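Local atomic coordinates of putative alpha KG dependent 2,4-D dioxygenase (Burkholderia xenovorans, PDB entry 5J92), a protein that probably acts as an iron-dependent 2-oxoglutarate dioxygenase of the TauD/TfdA family. Residues A[120-125]-A[269-274]; A[132-137]-A[263-268]. One frame throughout, in Å; residues are numbered along the deposited sequence.

Interaction 1: residues A[120-125]-A[269-274]. With FE2 (Fe (II) ion), chain E.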
loop_
_atom_site.group_PDB
_atom_site.type_symbol
_atom_site.label_atom_id
_atom_site.label_comp_id
_atom_site.label_asym_id
_atom_site.label_seq_id
_atom_site.Cartn_x
_atom_site.Cartn_y
_atom_site.Cartn_z
ATOM N N ARG A 120 -5.491 2.166 8.352
ATOM C CA ARG A 120 -5.241 2.631 6.997
ATOM C C ARG A 120 -5.004 4.139 7.011
ATOM O O ARG A 120 -5.667 4.877 7.752
ATOM C CB ARG A 120 -6.425 2.258 6.088
ATOM C CG ARG A 120 -6.536 0.731 5.864
ATOM C CD ARG A 120 -7.962 0.219 5.761
ATOM N NE ARG A 120 -8.017 -1.219 5.468
ATOM C CZ ARG A 120 -8.083 -2.185 6.387
ATOM N NH1 ARG A 120 -8.095 -1.885 7.677
ATOM N NH2 ARG A 120 -8.146 -3.460 6.022
ATOM N N TRP A 121 -4.047 4.593 6.199
ATOM C CA TRP A 121 -3.711 6.018 6.141
ATOM C C TRP A 121 -4.928 6.856 5.767
ATOM O O TRP A 121 -5.587 6.599 4.754
ATOM C CB TRP A 121 -2.614 6.275 5.109
ATOM C CG TRP A 121 -1.251 5.770 5.450
ATOM C CD1 TRP A 121 -0.631 4.672 4.924
ATOM C CD2 TRP A 121 -0.313 6.370 6.361
ATOM N NE1 TRP A 121 0.641 4.549 5.465
ATOM C CE2 TRP A 121 0.847 5.579 6.347
ATOM C CE3 TRP A 121 -0.352 7.504 7.187
ATOM C CZ2 TRP A 121 1.968 5.880 7.128
ATOM C CZ3 TRP A 121 0.773 7.806 7.966
ATOM C CH2 TRP A 121 1.907 6.994 7.922
ATOM N N HIS A 122 -5.223 7.879 6.569
ATOM C CA HIS A 122 -6.384 8.714 6.276
ATOM C C HIS A 122 -6.187 10.102 6.884
ATOM O O HIS A 122 -5.284 10.329 7.691
ATOM C CB HIS A 122 -7.660 8.043 6.798
ATOM C CG HIS A 122 -7.665 7.870 8.278
ATOM N ND1 HIS A 122 -6.855 6.953 8.918
ATOM C CD2 HIS A 122 -8.349 8.517 9.252
ATOM C CE1 HIS A 122 -7.045 7.034 10.223
ATOM N NE2 HIS A 122 -7.948 7.973 10.453
ATOM N N SER A 123 -7.030 11.040 6.459
ATOM C CA SER A 123 -7.139 12.370 7.054
ATOM C C SER A 123 -8.546 12.513 7.630
ATOM O O SER A 123 -9.527 12.213 6.941
ATOM C CB SER A 123 -6.868 13.468 6.021
ATOM O OG SER A 123 -6.907 14.762 6.619
ATOM N N ASP A 124 -8.639 12.935 8.894
ATOM C CA ASP A 124 -9.899 12.855 9.642
ATOM C C ASP A 124 -11.041 13.594 8.959
ATOM O O ASP A 124 -10.923 14.777 8.629
ATOM C CB ASP A 124 -9.714 13.397 11.055
ATOM C CG ASP A 124 -8.987 12.413 11.941
ATOM O OD1 ASP A 124 -8.767 11.296 11.430
ATOM O OD2 ASP A 124 -8.649 12.745 13.106
ATOM N N ALA A 125 -12.170 12.894 8.804
ATOM C CA ALA A 125 -13.419 13.455 8.285
ATOM C C ALA A 125 -13.263 14.083 6.899
ATOM O O ALA A 125 -14.076 14.942 6.503
ATOM C CB ALA A 125 -14.029 14.471 9.262
ATOM N N LEU A 269 -1.717 16.433 6.663
ATOM C CA LEU A 269 -1.229 15.114 7.025
ATOM C C LEU A 269 -2.206 14.028 6.628
ATOM O O LEU A 269 -3.386 14.272 6.371
ATOM C CB LEU A 269 -1.002 14.985 8.540
ATOM C CG LEU A 269 0.007 15.929 9.172
ATOM C CD1 LEU A 269 -0.265 16.029 10.638
ATOM C CD2 LEU A 269 1.411 15.361 8.902
ATOM N N MET A 270 -1.670 12.816 6.607
ATOM C CA MET A 270 -2.411 11.594 6.820
ATOM C C MET A 270 -1.837 10.979 8.086
ATOM O O MET A 270 -0.705 11.289 8.492
ATOM C CB MET A 270 -2.280 10.623 5.638
ATOM C CG MET A 270 -3.211 10.927 4.459
ATOM S SD MET A 270 -3.327 9.562 3.297
ATOM C CE MET A 270 -1.608 9.259 2.939
ATOM N N HIS A 271 -2.627 10.135 8.728
ATOM C CA HIS A 271 -2.114 9.426 9.892
ATOM C C HIS A 271 -2.747 8.044 9.930
ATOM O O HIS A 271 -3.740 7.772 9.252
ATOM C CB HIS A 271 -2.407 10.177 11.186
ATOM C CG HIS A 271 -3.857 10.185 11.537
ATOM N ND1 HIS A 271 -4.764 11.031 10.932
ATOM C CD2 HIS A 271 -4.568 9.419 12.396
ATOM C CE1 HIS A 271 -5.969 10.790 11.411
ATOM N NE2 HIS A 271 -5.875 9.823 12.306
ATOM N N ARG A 272 -2.173 7.177 10.753
ATOM C CA ARG A 272 -2.736 5.849 10.932
ATOM C C ARG A 272 -2.259 5.315 12.266
ATOM O O ARG A 272 -1.189 5.696 12.743
ATOM C CB ARG A 272 -2.326 4.891 9.802
ATOM C CG ARG A 272 -0.844 4.495 9.840
ATOM C CD ARG A 272 -0.458 3.513 8.727
ATOM N NE ARG A 272 0.954 3.123 8.846
ATOM C CZ ARG A 272 1.506 2.097 8.205
ATOM N NH1 ARG A 272 0.767 1.367 7.396
ATOM N NH2 ARG A 272 2.796 1.789 8.387
ATOM N N GLY A 273 -3.060 4.424 12.850
ATOM C CA GLY A 273 -2.649 3.700 14.034
ATOM C C GLY A 273 -2.005 2.377 13.662
ATOM O O GLY A 273 -2.274 1.811 12.609
ATOM N N ARG A 274 -1.109 1.922 14.515
ATOM C CA ARG A 274 -0.426 0.655 14.336
ATOM C C ARG A 274 -0.922 -0.350 15.360
ATOM O O ARG A 274 -1.230 0.035 16.491
ATOM C CB ARG A 274 1.096 0.822 14.479
ATOM C CG ARG A 274 1.711 1.805 13.462
ATOM C CD ARG A 274 1.689 1.226 12.047
ATOM N NE ARG A 274 2.498 0.016 11.983
ATOM C CZ ARG A 274 2.160 -1.078 11.315
ATOM N NH1 ARG A 274 1.007 -1.124 10.664
ATOM N NH2 ARG A 274 2.959 -2.137 11.325
HETATM FE FE FE2 E . -8.216 9.194 12.572
#
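Leu-269 meets the loop 120-125 through its backbone: its carbonyl lies against the side chain of Ser-123, whose OG bonds instead to the carbonyl of Asn-266. One residue on, Met-270 runs along the backbone of the loop, and its SD comes to 3.8 Å from CB of Trp-121. The bend at the end of the methionine turns CE back to that same carbon. At Met-270 CA a C-H contact reaches the carbonyl oxygen of His-122.

His-271 forms a single antiparallel bridge with His-122. Its N donates to His-122 O at 2.9 Å, and His-122 N returns a bond of 3.1 Å to His-271 O. The bridge brings the two imidazoles together at the metal, completing the His-X-Asp...His facial triad of the 2-oxoglutarate-dependent dioxygenases. The iron is held by His-271 NE2 at 2.4 Å, by His-122 NE2 at 2.5 Å and by Asp-124 OD1, also at 2.5 Å. In both histidines CG sits between the backbone N and the carbonyl carbon (chi1 69° in His-271), which brings each ring end round to the iron although the CB atoms point away from the opposing segment. The rings meet obliquely, planes at 52°. His-122 is also fixed in rotation, since ND1 donates to Arg-120 O at 2.7 Å, nearly in the ring plane; OD2 of Asp-124 is hydrogen-bonded to Ser-135.

Arg-272, extended from CG to NE, lies over the Trp-121 indole. CD stands 3.6 Å from the centroid of the five-membered ring as a CH-pi contact, and the guanidinium, offset toward the rim, covers the NE1/CE2 side with its plane only 8° from the indole's. NH1 forms a salt bridge with Glu-243 of the second subunit and NH2 a hydrogen bond with Gln-150.

Interaction 2: residues A[132-137]-A[263-268]; sequences ARYSFL and MWDNRA
Two neighbouring antiparallel strands of the larger beta-sheet in this cupin-type (double-stranded beta-helix) fold, 134-137 and 263-265, pair here, and the second continues into a turn that closes on the first. At the hydrogen-bonded pair Ser-135 and Trp-264, each backbone N donates to the other residue's O at 2.9 Å.

Tyr-134, Phe-136, Met-263 and Asp-265 share one face of the sheet. The extended Met-263 chain runs alongside Phe-136 and carries CE over the face of the Tyr-134 ring, 3.7 Å from its centroid, a CH-pi contact; the sulfur makes oblique Met-aromatic contacts with both rings. Asp-265 CB lies obliquely beside the same tyrosine, whose hydroxyl is hydrogen-bonded to Ser-45.

On the other face a chi1 of 72° swings the Trp-264 indole across under Ser-135. Ser-135 CB sits over the six-membered ring, while Leu-137 CD1 packs at the ring edge, 3.7 Å from Trp-264 CH2. ND2 of Asn-266 gives one proton to Ser-135 OG at 2.8 Å, a hydroxyl that also bonds the iron ligand Asp-124, and the other to Arg-133 O at 3.0 Å. That carbonyl also accepts from Asn-266 N, nearly straight on, whereas side-chain ND2 stands above the carbonyl plane. Asn-266 OD1 accepts from Asp-124 N, and more weakly from the indole NE1.

At the turn Asp-265 OD1 accepts from Arg-267 N, an Asx turn, and also from Arg-267 NE, while NH2 reaches OD2, a side-on salt bridge; OD2 is hydrogen-bonded to His-209 as well. Arg-133 runs alongside Arg-267 and has its own salt bridge to Asp-292. Arg-133 CG lies centrally over one face of the Arg-267 guanidinium, 3.6 Å from CZ.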
loop_
_atom_site.group_PDB
_atom_site.type_symbol
_atom_site.label_atom_id
_atom_site.label_comp_id
_atom_site.label_asym_id
_atom_site.label_seq_id
_atom_site.Cartn_x
_atom_site.Cartn_y
_atom_site.Cartn_z
ATOM N N ALA A 132 -12.082 17.729 9.354
ATOM C CA ALA A 132 -11.452 18.089 10.609
ATOM C C ALA A 132 -10.368 19.130 10.384
ATOM O O ALA A 132 -9.758 19.204 9.313
ATOM C CB ALA A 132 -10.822 16.858 11.272
ATOM N N ARG A 133 -10.151 19.957 11.405
ATOM C CA ARG A 133 -8.979 20.823 11.419
ATOM C C ARG A 133 -7.884 20.113 12.218
ATOM O O ARG A 133 -7.157 19.289 11.671
ATOM C CB ARG A 133 -9.319 22.191 12.010
ATOM C CG ARG A 133 -8.169 23.196 11.965
ATOM C CD ARG A 133 -8.635 24.577 12.400
ATOM N NE ARG A 133 -9.515 25.187 11.403
ATOM C CZ ARG A 133 -10.247 26.275 11.610
ATOM N NH1 ARG A 133 -10.224 26.887 12.788
ATOM N NH2 ARG A 133 -11.007 26.755 10.633
ATOM N N TYR A 134 -7.793 20.382 13.511
ATOM C CA TYR A 134 -6.872 19.686 14.396
ATOM C C TYR A 134 -7.584 18.528 15.077
ATOM O O TYR A 134 -8.735 18.659 15.512
ATOM C CB TYR A 134 -6.322 20.624 15.462
ATOM C CG TYR A 134 -5.538 21.809 14.941
ATOM C CD1 TYR A 134 -4.201 21.675 14.596
ATOM C CD2 TYR A 134 -6.131 23.068 14.807
ATOM C CE1 TYR A 134 -3.469 22.746 14.128
ATOM C CE2 TYR A 134 -5.408 24.153 14.330
ATOM C CZ TYR A 134 -4.071 23.983 13.999
ATOM O OH TYR A 134 -3.313 25.034 13.535
ATOM N N SER A 135 -6.885 17.406 15.197
ATOM C CA SER A 135 -7.314 16.303 16.044
ATOM C C SER A 135 -6.392 16.222 17.254
ATOM O O SER A 135 -5.229 16.626 17.190
ATOM C CB SER A 135 -7.311 14.979 15.270
ATOM O OG SER A 135 -8.279 14.990 14.222
ATOM N N PHE A 136 -6.928 15.720 18.371
ATOM C CA PHE A 136 -6.212 15.653 19.639
ATOM C C PHE A 136 -6.382 14.266 20.238
ATOM O O PHE A 136 -7.497 13.726 20.268
ATOM C CB PHE A 136 -6.729 16.702 20.635
ATOM C CG PHE A 136 -6.758 18.109 20.096
ATOM C CD1 PHE A 136 -7.774 18.522 19.236
ATOM C CD2 PHE A 136 -5.780 19.027 20.465
ATOM C CE1 PHE A 136 -7.808 19.806 18.739
ATOM C CE2 PHE A 136 -5.804 20.324 19.970
ATOM C CZ PHE A 136 -6.830 20.720 19.115
ATOM N N LEU A 137 -5.277 13.700 20.732
ATOM C CA LEU A 137 -5.258 12.380 21.350
ATOM C C LEU A 137 -4.451 12.474 22.635
ATOM O O LEU A 137 -3.276 12.848 22.600
ATOM C CB LEU A 137 -4.635 11.330 20.423
ATOM C CG LEU A 137 -5.492 10.451 19.511
ATOM C CD1 LEU A 137 -4.613 9.460 18.740
ATOM C CD2 LEU A 137 -6.590 9.730 20.286
ATOM N N MET A 263 -1.425 16.702 19.195
ATOM C CA MET A 263 -2.319 17.520 18.391
ATOM C C MET A 263 -1.770 17.543 16.976
ATOM O O MET A 263 -0.574 17.807 16.785
ATOM C CB MET A 263 -2.408 18.926 18.996
ATOM C CG MET A 263 -2.789 20.054 18.079
ATOM S SD MET A 263 -2.570 21.598 18.991
ATOM C CE MET A 263 -3.308 22.767 17.854
ATOM N N TRP A 264 -2.607 17.181 15.987
ATOM C CA TRP A 264 -2.130 17.147 14.611
ATOM C C TRP A 264 -3.111 17.828 13.667
ATOM O O TRP A 264 -4.330 17.816 13.876
ATOM C CB TRP A 264 -1.806 15.705 14.135
ATOM C CG TRP A 264 -2.988 14.780 13.888
ATOM C CD1 TRP A 264 -3.691 14.617 12.721
ATOM C CD2 TRP A 264 -3.565 13.876 14.827
ATOM N NE1 TRP A 264 -4.691 13.674 12.887
ATOM C CE2 TRP A 264 -4.628 13.201 14.173
ATOM C CE3 TRP A 264 -3.298 13.572 16.166
ATOM C CZ2 TRP A 264 -5.401 12.244 14.808
ATOM C CZ3 TRP A 264 -4.084 12.616 16.796
ATOM C CH2 TRP A 264 -5.121 11.969 16.121
ATOM N N ASP A 265 -2.539 18.450 12.639
ATOM C CA ASP A 265 -3.274 19.256 11.662
ATOM C C ASP A 265 -3.628 18.358 10.479
ATOM O O ASP A 265 -2.774 18.017 9.660
ATOM C CB ASP A 265 -2.429 20.465 11.263
ATOM C CG ASP A 265 -3.195 21.487 10.415
ATOM O OD1 ASP A 265 -4.275 21.148 9.880
ATOM O OD2 ASP A 265 -2.711 22.641 10.307
ATOM N N ASN A 266 -4.900 17.953 10.398
ATOM C CA ASN A 266 -5.350 17.112 9.296
ATOM C C ASN A 266 -5.229 17.796 7.938
ATOM O O ASN A 266 -5.244 17.111 6.910
ATOM C CB ASN A 266 -6.793 16.665 9.539
ATOM C CG ASN A 266 -6.916 15.741 10.737
ATOM O OD1 ASN A 266 -6.626 14.562 10.630
ATOM N ND2 ASN A 266 -7.335 16.276 11.878
ATOM N N ARG A 267 -5.096 19.124 7.909
ATOM C CA ARG A 267 -4.977 19.857 6.651
ATOM C C ARG A 267 -3.639 19.639 5.963
ATOM O O ARG A 267 -3.498 20.039 4.806
ATOM C CB ARG A 267 -5.182 21.356 6.896
ATOM C CG ARG A 267 -6.524 21.691 7.535
ATOM C CD ARG A 267 -6.593 23.138 7.992
ATOM N NE ARG A 267 -5.683 23.420 9.101
ATOM C CZ ARG A 267 -5.690 24.556 9.788
ATOM N NH1 ARG A 267 -6.565 25.511 9.471
ATOM N NH2 ARG A 267 -4.832 24.740 10.786
ATOM N N ALA A 268 -2.667 19.011 6.643
ATOM C CA ALA A 268 -1.338 18.794 6.092
ATOM C C ALA A 268 -0.875 17.347 6.191
ATOM O O ALA A 268 0.274 17.058 5.847
ATOM C CB ALA A 268 -0.311 19.689 6.807
#

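Overall arrangement
Both contacts are buried near the middle of the chain, and strands 261-265 and 269-273 follow one another, so one continuous run supplies a side of each. Interaction 2 is regular pairing within the larger sheet, with apolar and aromatic side chains on its faces and a salt bridge and amide bonds at its turn; interaction 1 joins a loop to an outermost strand of the three-stranded sheet by one bridge, and metal ligation dominates its chemistry. Interaction 1 also reaches the second subunit, which touches neither segment of interaction 2. The two meet at Asp-124, whose carboxylate bonds Ser-135 and whose N donates to Asn-266 OD1, placing interaction 2 as a second shell to the metal site.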